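PDB 7DP0: nitroreductase family protein from Sphingopyxis sp., which probably reduces nitro groups of dinitroaniline herbicides, using NADPH as electron donor and a bound flavin mononucleotide as carrier. Local coordinates for residues 22-27 / 200-205; 64-69 / 187-192; 109-114 / 210-215. One frame throughout, in Å; residues are numbered along the deposited sequence.

Contact 1 of 3, residues 22-27 / 200-205. With FMN (flavin mononucleotide), chain C.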
loop_
_atom_site.group_PDB
_atom_site.type_symbol
_atom_site.label_atom_id
_atom_site.label_comp_id
_atom_site.label_asym_id
_atom_site.label_seq_id
_atom_site.Cartn_x
_atom_site.Cartn_y
_atom_site.Cartn_z
ATOM N N ARG A 22 18.044 2.409 9.291
ATOM C CA ARG A 22 18.304 3.719 9.856
ATOM C C ARG A 22 19.803 3.951 10.030
ATOM O O ARG A 22 20.225 4.697 10.909
ATOM C CB ARG A 22 17.554 3.871 11.171
ATOM C CG ARG A 22 16.046 3.732 10.978
ATOM C CD ARG A 22 15.321 3.714 12.296
ATOM N NE ARG A 22 13.885 3.620 12.091
ATOM C CZ ARG A 22 13.197 2.499 12.235
ATOM N NH1 ARG A 22 13.834 1.382 12.565
ATOM N NH2 ARG A 22 11.888 2.484 12.028
ATOM N N ALA A 23 20.581 3.338 9.138
ATOM C CA ALA A 23 22.015 3.575 9.043
ATOM C C ALA A 23 22.491 3.156 7.652
ATOM O O ALA A 23 22.408 1.976 7.287
ATOM C CB ALA A 23 22.771 2.819 10.130
ATOM N N PHE A 24 22.965 4.134 6.877
ATOM C CA PHE A 24 23.366 3.906 5.477
ATOM C C PHE A 24 24.852 4.188 5.293
ATOM O O PHE A 24 25.422 5.030 5.988
ATOM C CB PHE A 24 22.567 4.796 4.509
ATOM C CG PHE A 24 21.098 4.524 4.487
ATOM C CD1 PHE A 24 20.544 3.676 3.544
ATOM C CD2 PHE A 24 20.257 5.150 5.401
ATOM C CE1 PHE A 24 19.192 3.453 3.527
ATOM C CE2 PHE A 24 18.930 4.917 5.391
ATOM C CZ PHE A 24 18.383 4.068 4.452
ATOM N N THR A 25 25.483 3.510 4.342
ATOM C CA THR A 25 26.872 3.805 4.060
ATOM C C THR A 25 26.961 5.017 3.146
ATOM O O THR A 25 25.989 5.414 2.500
ATOM C CB THR A 25 27.608 2.603 3.411
ATOM O OG1 THR A 25 27.042 2.307 2.126
ATOM C CG2 THR A 25 27.502 1.376 4.295
ATOM N N ASP A 26 28.140 5.615 3.132
ATOM C CA ASP A 26 28.446 6.740 2.279
ATOM C C ASP A 26 28.805 6.145 0.941
ATOM O O ASP A 26 29.962 5.803 0.692
ATOM C CB ASP A 26 29.588 7.568 2.871
ATOM C CG ASP A 26 29.629 8.967 2.332
ATOM O OD1 ASP A 26 30.596 9.700 2.655
ATOM O OD2 ASP A 26 28.683 9.329 1.595
ATOM N N ARG A 27 27.798 6.000 0.101
ATOM C CA ARG A 27 27.900 5.244 -1.141
ATOM C C ARG A 27 26.741 5.568 -2.071
ATOM O O ARG A 27 25.587 5.427 -1.692
ATOM C CB ARG A 27 27.894 3.749 -0.844
ATOM C CG ARG A 27 27.651 2.894 -2.071
ATOM C CD ARG A 27 27.771 1.437 -1.728
ATOM N NE ARG A 27 27.912 0.616 -2.920
ATOM C CZ ARG A 27 27.978 -0.709 -2.898
ATOM N NH1 ARG A 27 28.104 -1.387 -4.031
ATOM N NH2 ARG A 27 27.921 -1.354 -1.738
ATOM N N GLY A 200 8.221 10.365 2.865
ATOM C CA GLY A 200 9.511 10.304 2.219
ATOM C C GLY A 200 9.965 8.866 2.180
ATOM O O GLY A 200 9.406 8.029 2.875
ATOM N N LEU A 201 10.987 8.581 1.378
ATOM C CA LEU A 201 11.606 7.265 1.387
ATOM C C LEU A 201 13.114 7.438 1.244
ATOM O O LEU A 201 13.612 7.762 0.161
ATOM C CB LEU A 201 11.043 6.382 0.264
ATOM C CG LEU A 201 11.587 4.949 0.301
ATOM C CD1 LEU A 201 10.956 4.165 1.482
ATOM C CD2 LEU A 201 11.344 4.230 -1.025
ATOM N N ALA A 202 13.836 7.250 2.347
ATOM C CA ALA A 202 15.288 7.316 2.302
ATOM C C ALA A 202 15.782 6.094 1.541
ATOM O O ALA A 202 15.317 4.992 1.781
ATOM C CB ALA A 202 15.878 7.372 3.700
ATOM N N ILE A 203 16.718 6.295 0.620
ATOM C CA ILE A 203 17.206 5.200 -0.208
ATOM C C ILE A 203 18.726 5.215 -0.252
ATOM O O ILE A 203 19.363 6.270 -0.471
ATOM C CB ILE A 203 16.653 5.270 -1.668
ATOM C CG1 ILE A 203 15.128 5.264 -1.699
ATOM C CG2 ILE A 203 17.194 4.106 -2.534
ATOM C CD1 ILE A 203 14.582 5.569 -3.079
ATOM N N GLY A 204 19.314 4.039 -0.066
ATOM C CA GLY A 204 20.754 3.917 -0.184
ATOM C C GLY A 204 21.182 2.498 0.126
ATOM O O GLY A 204 20.375 1.573 0.132
ATOM N N HIS A 205 22.472 2.335 0.357
ATOM C CA HIS A 205 23.050 1.068 0.786
ATOM C C HIS A 205 23.107 0.961 2.311
ATOM O O HIS A 205 23.635 1.850 2.985
ATOM C CB HIS A 205 24.450 0.907 0.199
ATOM C CG HIS A 205 24.465 0.805 -1.289
ATOM N ND1 HIS A 205 24.480 1.920 -2.115
ATOM C CD2 HIS A 205 24.453 -0.263 -2.118
ATOM C CE1 HIS A 205 24.491 1.536 -3.371
ATOM N NE2 HIS A 205 24.471 0.210 -3.407
HETATM N N1 FMN C . 10.546 5.062 10.788
HETATM C C2 FMN C . 11.192 6.186 11.306
HETATM O O2 FMN C . 12.157 6.090 12.049
HETATM N N3 FMN C . 10.782 7.465 11.003
HETATM C C4 FMN C . 9.713 7.667 10.173
HETATM O O4 FMN C . 9.379 8.824 9.895
HETATM C C4A FMN C . 9.043 6.555 9.662
HETATM N N5 FMN C . 7.973 6.759 8.831
HETATM C C5A FMN C . 7.294 5.702 8.270
HETATM C C6 FMN C . 6.230 5.968 7.430
HETATM C C7 FMN C . 5.529 4.925 6.849
HETATM C C7M FMN C . 4.377 5.185 5.919
HETATM C C8 FMN C . 5.899 3.624 7.118
HETATM C C8M FMN C . 5.122 2.530 6.462
HETATM C C9 FMN C . 6.960 3.354 7.975
HETATM C C9A FMN C . 7.678 4.393 8.557
HETATM N N10 FMN C . 8.761 4.165 9.414
HETATM C C10 FMN C . 9.452 5.243 9.960
HETATM C "C1'" FMN C . 9.202 2.761 9.715
HETATM C "C2'" FMN C . 8.314 2.048 10.742
HETATM O "O2'" FMN C . 8.627 2.454 12.053
HETATM C "C3'" FMN C . 8.526 0.545 10.556
HETATM O "O3'" FMN C . 8.030 0.230 9.278
HETATM C "C4'" FMN C . 7.876 -0.383 11.591
HETATM O "O4'" FMN C . 8.486 -0.267 12.870
HETATM C "C5'" FMN C . 8.100 -1.813 11.125
HETATM O "O5'" FMN C . 9.499 -2.082 11.182
HETATM P P FMN C . 10.319 -2.519 9.867
HETATM O O1P FMN C . 11.795 -2.245 10.103
HETATM O O2P FMN C . 9.878 -1.762 8.646
HETATM O O3P FMN C . 10.080 -4.005 9.633
HETATM O O HOH W 1 24.151 4.512 0.780
#

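Contact 2 of 3, residues 64-69 / 187-192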
loop_
_atom_site.group_PDB
_atom_site.type_symbol
_atom_site.label_atom_id
_atom_site.label_comp_id
_atom_site.label_asym_id
_atom_site.label_seq_id
_atom_site.Cartn_x
_atom_site.Cartn_y
_atom_site.Cartn_z
ATOM N N GLN A 64 20.307 18.445 -0.124
ATOM C CA GLN A 64 20.895 19.246 0.930
ATOM C C GLN A 64 20.011 20.463 1.249
ATOM O O GLN A 64 19.856 20.853 2.413
ATOM C CB GLN A 64 22.301 19.702 0.504
ATOM C CG GLN A 64 23.112 20.285 1.614
ATOM C CD GLN A 64 23.210 19.349 2.802
ATOM O OE1 GLN A 64 22.447 19.470 3.761
ATOM N NE2 GLN A 64 24.155 18.417 2.750
ATOM N N ALA A 65 19.396 21.037 0.218
ATOM C CA ALA A 65 18.515 22.184 0.415
ATOM C C ALA A 65 17.287 21.829 1.243
ATOM O O ALA A 65 16.936 22.554 2.178
ATOM C CB ALA A 65 18.095 22.769 -0.916
ATOM N N VAL A 66 16.654 20.702 0.918
ATOM C CA VAL A 66 15.486 20.244 1.662
ATOM C C VAL A 66 15.851 20.076 3.134
ATOM O O VAL A 66 15.151 20.597 4.009
ATOM C CB VAL A 66 14.933 18.904 1.115
ATOM C CG1 VAL A 66 13.798 18.360 1.999
ATOM C CG2 VAL A 66 14.466 19.056 -0.330
ATOM N N GLN A 67 16.963 19.387 3.403
ATOM C CA GLN A 67 17.402 19.195 4.780
ATOM C C GLN A 67 17.549 20.535 5.494
ATOM O O GLN A 67 17.063 20.682 6.610
ATOM C CB GLN A 67 18.730 18.414 4.853
ATOM C CG GLN A 67 18.664 16.989 4.303
ATOM C CD GLN A 67 19.997 16.251 4.400
ATOM O OE1 GLN A 67 20.626 16.224 5.445
ATOM N NE2 GLN A 67 20.450 15.693 3.280
ATOM N N ASP A 68 18.212 21.495 4.844
ATOM C CA ASP A 68 18.462 22.803 5.443
ATOM C C ASP A 68 17.164 23.547 5.753
ATOM O O ASP A 68 16.993 24.109 6.849
ATOM C CB ASP A 68 19.328 23.669 4.525
ATOM C CG ASP A 68 20.752 23.166 4.422
ATOM O OD1 ASP A 68 21.138 22.283 5.218
ATOM O OD2 ASP A 68 21.495 23.682 3.561
ATOM N N ALA A 69 16.246 23.521 4.790
ATOM C CA ALA A 69 14.971 24.219 4.924
ATOM C C ALA A 69 14.190 23.665 6.108
ATOM O O ALA A 69 13.616 24.418 6.906
ATOM C CB ALA A 69 14.164 24.102 3.642
ATOM N N ALA A 187 7.430 23.410 -0.734
ATOM C CA ALA A 187 7.964 24.677 -1.265
ATOM C C ALA A 187 9.385 24.497 -1.795
ATOM O O ALA A 187 9.743 25.043 -2.844
ATOM C CB ALA A 187 7.940 25.781 -0.201
ATOM N N GLU A 188 10.186 23.722 -1.070
ATOM C CA GLU A 188 11.578 23.519 -1.433
ATOM C C GLU A 188 11.682 22.698 -2.710
ATOM O O GLU A 188 12.570 22.905 -3.534
ATOM C CB GLU A 188 12.341 22.834 -0.298
ATOM C CG GLU A 188 13.822 22.820 -0.520
ATOM C CD GLU A 188 14.356 24.215 -0.777
ATOM O OE1 GLU A 188 13.921 25.165 -0.075
ATOM O OE2 GLU A 188 15.182 24.365 -1.702
ATOM N N LEU A 189 10.773 21.750 -2.870
ATOM C CA LEU A 189 10.801 20.898 -4.046
ATOM C C LEU A 189 10.206 21.603 -5.277
ATOM O O LEU A 189 10.406 21.170 -6.419
ATOM C CB LEU A 189 10.056 19.594 -3.756
ATOM C CG LEU A 189 10.571 18.655 -2.660
ATOM C CD1 LEU A 189 9.595 17.500 -2.520
ATOM C CD2 LEU A 189 11.949 18.104 -2.971
ATOM N N GLY A 190 9.498 22.702 -5.038
ATOM C CA GLY A 190 8.810 23.423 -6.095
ATOM C C GLY A 190 7.452 22.824 -6.388
ATOM O O GLY A 190 6.918 22.997 -7.474
ATOM N N LEU A 191 6.874 22.114 -5.423
ATOM C CA LEU A 191 5.551 21.537 -5.632
ATOM C C LEU A 191 4.459 22.543 -5.233
ATOM O O LEU A 191 4.603 23.256 -4.245
ATOM C CB LEU A 191 5.397 20.226 -4.848
ATOM C CG LEU A 191 6.289 19.047 -5.251
ATOM C CD1 LEU A 191 6.174 17.924 -4.223
ATOM C CD2 LEU A 191 5.944 18.509 -6.643
ATOM N N GLY A 192 3.362 22.577 -5.991
ATOM C CA GLY A 192 2.255 23.487 -5.721
ATOM C C GLY A 192 1.354 22.988 -4.604
ATOM O O GLY A 192 1.593 21.922 -4.045
#

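Contact 3 of 3, residues 109-114 / 210-215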
loop_
_atom_site.group_PDB
_atom_site.type_symbol
_atom_site.label_atom_id
_atom_site.label_comp_id
_atom_site.label_asym_id
_atom_site.label_seq_id
_atom_site.Cartn_x
_atom_site.Cartn_y
_atom_site.Cartn_z
ATOM N N ALA A 109 16.950 0.583 22.257
ATOM C CA ALA A 109 17.701 -0.462 22.957
ATOM C C ALA A 109 18.872 -0.944 22.122
ATOM O O ALA A 109 19.971 -1.159 22.645
ATOM C CB ALA A 109 16.801 -1.641 23.306
ATOM N N SER A 110 18.631 -1.109 20.824
ATOM C CA SER A 110 19.663 -1.548 19.901
ATOM C C SER A 110 20.791 -0.513 19.830
ATOM O O SER A 110 21.947 -0.857 19.599
ATOM C CB SER A 110 19.068 -1.809 18.522
ATOM O OG SER A 110 18.975 -0.609 17.784
ATOM N N LEU A 111 20.460 0.754 20.052
ATOM C CA LEU A 111 21.475 1.802 20.099
ATOM C C LEU A 111 22.134 1.783 21.484
ATOM O O LEU A 111 22.125 0.756 22.170
ATOM C CB LEU A 111 20.855 3.173 19.802
ATOM C CG LEU A 111 20.386 3.428 18.364
ATOM C CD1 LEU A 111 19.060 4.169 18.351
ATOM C CD2 LEU A 111 21.424 4.211 17.583
ATOM N N GLY A 112 22.716 2.901 21.898
ATOM C CA GLY A 112 23.352 2.960 23.203
ATOM C C GLY A 112 22.810 4.130 23.998
ATOM O O GLY A 112 23.568 4.907 24.572
ATOM N N ILE A 113 21.485 4.241 24.038
ATOM C CA ILE A 113 20.807 5.321 24.750
ATOM C C ILE A 113 19.782 4.790 25.764
ATOM O O ILE A 113 18.916 3.974 25.418
ATOM C CB ILE A 113 20.089 6.274 23.769
ATOM C CG1 ILE A 113 21.071 6.863 22.749
ATOM C CG2 ILE A 113 19.375 7.367 24.529
ATOM C CD1 ILE A 113 20.400 7.522 21.544
ATOM N N ALA A 114 19.887 5.240 27.015
ATOM C CA ALA A 114 19.026 4.713 28.074
ATOM C C ALA A 114 17.577 5.152 27.837
ATOM O O ALA A 114 17.318 6.020 27.001
ATOM C CB ALA A 114 19.511 5.178 29.434
ATOM N N ALA A 210 25.684 -2.046 11.295
ATOM C CA ALA A 210 25.104 -1.118 12.257
ATOM C C ALA A 210 24.068 -1.844 13.090
ATOM O O ALA A 210 23.193 -2.521 12.555
ATOM C CB ALA A 210 24.491 0.072 11.570
ATOM N N PRO A 211 24.210 -1.756 14.418
ATOM C CA PRO A 211 23.310 -2.412 15.371
ATOM C C PRO A 211 21.863 -1.964 15.169
ATOM O O PRO A 211 20.921 -2.751 15.305
ATOM C CB PRO A 211 23.851 -1.958 16.734
ATOM C CG PRO A 211 25.274 -1.589 16.466
ATOM C CD PRO A 211 25.296 -1.025 15.091
ATOM N N VAL A 212 21.688 -0.698 14.811
ATOM C CA VAL A 212 20.355 -0.182 14.587
ATOM C C VAL A 212 19.705 -0.917 13.392
ATOM O O VAL A 212 18.490 -0.894 13.235
ATOM C CB VAL A 212 20.370 1.352 14.349
ATOM C CG1 VAL A 212 20.731 1.685 12.903
ATOM C CG2 VAL A 212 19.028 1.957 14.697
ATOM N N ASN A 213 20.512 -1.609 12.587
ATOM C CA ASN A 213 19.962 -2.370 11.463
ATOM C C ASN A 213 19.842 -3.862 11.726
ATOM O O ASN A 213 19.443 -4.603 10.831
ATOM C CB ASN A 213 20.812 -2.151 10.206
ATOM C CG ASN A 213 20.646 -0.752 9.630
ATOM O OD1 ASN A 213 19.606 -0.138 9.789
ATOM N ND2 ASN A 213 21.681 -0.245 8.974
ATOM N N ARG A 214 20.126 -4.299 12.957
ATOM C CA ARG A 214 20.253 -5.735 13.233
ATOM C C ARG A 214 19.261 -6.300 14.251
ATOM O O ARG A 214 19.164 -7.515 14.410
ATOM C CB ARG A 214 21.673 -6.079 13.728
ATOM C CG ARG A 214 22.787 -5.915 12.713
ATOM C CD ARG A 214 24.026 -6.704 13.166
ATOM N NE ARG A 214 24.905 -7.082 12.058
ATOM C CZ ARG A 214 24.647 -8.061 11.191
ATOM N NH1 ARG A 214 23.521 -8.762 11.281
ATOM N NH2 ARG A 214 25.509 -8.330 10.215
ATOM N N TRP A 215 18.540 -5.440 14.958
ATOM C CA TRP A 215 17.614 -5.942 15.959
ATOM C C TRP A 215 16.380 -6.527 15.287
ATOM O O TRP A 215 15.918 -6.008 14.271
ATOM C CB TRP A 215 17.234 -4.827 16.927
ATOM C CG TRP A 215 16.788 -3.598 16.216
ATOM C CD1 TRP A 215 17.582 -2.678 15.604
ATOM C CD2 TRP A 215 15.437 -3.153 16.032
ATOM N NE1 TRP A 215 16.811 -1.684 15.042
ATOM C CE2 TRP A 215 15.492 -1.951 15.293
ATOM C CE3 TRP A 215 14.190 -3.655 16.415
ATOM C CZ2 TRP A 215 14.344 -1.241 14.930
ATOM C CZ3 TRP A 215 13.048 -2.945 16.055
ATOM C CH2 TRP A 215 13.136 -1.749 15.322
#

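Contact 1 of 3, residues 22-27 / 200-205
The loop joining helix 11-17 to helix 31-41 is pinned beside strand 195-204, an inner strand of the antiparallel sheet, with Thr25 and Arg27 gripping His205. Thr25 N donates to His205 O at 2.8 Å in a nearly straight bond, N-H...O 161°. Beyond it the Arg27 guanidinium lies flat on one face of the imidazole, the centre of the group 3.9 Å from the centre of the His205 ring and the planes 5° apart. Arg27 starts with CG anti to its backbone N (chi1 166°) and stays extended to NE, which carries CD over that same face, 3.4 Å from the His205 centroid, in a CH-pi contact. ND1 of the ring is buried here yet has no polar partner in the model. With an alanine in place of His205, the Arg27 guanidinium would probably lose the flat surface it rests on and be set free to turn. A water accepts a hydrogen bond from His205 N at 2.8 Å and lies within hydrogen-bonding distance of Thr25 O and Arg27 O.

In this FMN-dependent nitroreductase fold the strand also takes Phe24 of the loop, whose ring leans obliquely on its backbone: CE1 is 3.6 Å from Gly204 N, and CZ reaches Ala202 CB at 4.2 Å. Gly204 carries no beta carbon, which lets the ring come so close. At the start of segment 22-27, Arg22 turns its guanidinium edge to the flavin, NE donating to FMN O2 at 3.0 Å and NH2 to FMN N1 at 3.2 Å.

Contact 2 of 3, residues 64-69 / 187-192
Glu188 reaches across from helix 182-189 and lays its side chain over the Ala65, Val66 and Ala69 side of helix 60-74. Its CG leaves anti to the backbone N (chi1 -170°), then the chain bends at chi2 (54°), so that the methylene presses on Val66 while the carboxylate swings off toward the two alanines. Glu188 CG stands 3.8 Å from Val66 CA, and the two side chains pass each other at a slant. At the far end the carboxylate oxygens divide between methyl groups one helical turn apart: OE2 comes 3.4 Å from Ala65 CB, and OE1 is 3.9 Å from Ala69 CB. OE2 also has a hydrogen bond to a residue flanking the segments. On the inner side Val66 CG2 meets Leu189 CD2 at 3.8 Å, again obliquely, and both residues go on to touch Phe139 of strand 136-143, so the helix pair rests on the sheet.

Directly after Leu189 the helix closes in a Schellman motif, with Gly190 at positive phi. The carbonyls released there find other donors: Glu188 O takes Arg62 NH2, and Leu189 O takes Gln229 NE2 of the second subunit. No hydrogen bond joins the two segments themselves; toward Ala65 and Ala69 the carboxylate makes only van der Waals contact, consistent with a fit that depends on their small side chains, while polar fastening comes from neighbouring residues.

Contact 3 of 3, residues 109-114 / 210-215
Van der Waals contact between Ser110 and Trp215 is the closest part of this meeting. Ser110 OG comes obliquely to the indole, 3.3 Å from Trp215 CD1, and Ser110 CB is 3.4 Å from the same carbon. The hydroxyl is also 3.5 Å from Val212 CA, and Pro211 adds its CB, 3.6 Å from Ser110 O. The hydrogen bond of OG, which sits between the backbone N and the carbonyl carbon (chi1 84°), goes instead to Leu107 O in its own helix.

Apolar contact is slighter: Leu111 CG and Val212 CG2 are 4.2 Å apart, with the two side chains running alongside each other.

No hydrogen bond crosses between the two segments; those inside 210-215 shape it. Residues 211-213 form a short 3-10 turn, Asn213 N bonding Ala210 O and Arg214 N bonding Pro211 O, and Trp215 NE1 folds back on Val212 O in a weak bond of 2.6 Å with a bent angle of 127°.

Trp215 also packs on Val103, Ala106 and Leu107 and makes a cation-pi pair with Arg19. Its side chain comes about 5 Å from FMN at the nearest atoms, so the C-terminal end of helix 96-110 packs on the 3-10 turn after strand 195-204 at the edge of the FMN site of this nitroreductase-family protein.

In the fold
All three contacts are partly buried, but contact 1 lies nearest the chain centre, about 11 Å between centres, against about 17 Å for contact 2 and 19 Å for contact 3. Contacts 1 and 3 meet directly, sharing hydrogen bonds through Asn213 and the packing of Trp215 on Arg22. Arg22 in contact 1 binds the flavin itself, while Trp215 in contact 3 only comes near it. Contact 2 lies about 31 Å from contact 3, between centres, and is hydrogen-bonded to the second subunit through the carbonyl of Leu189. Contact 1 alone has a hydrogen bond and a stack across its segments; the others rely on van der Waals fit, with alanine methyls against a carboxylate in contact 2 and serine against an indole in contact 3.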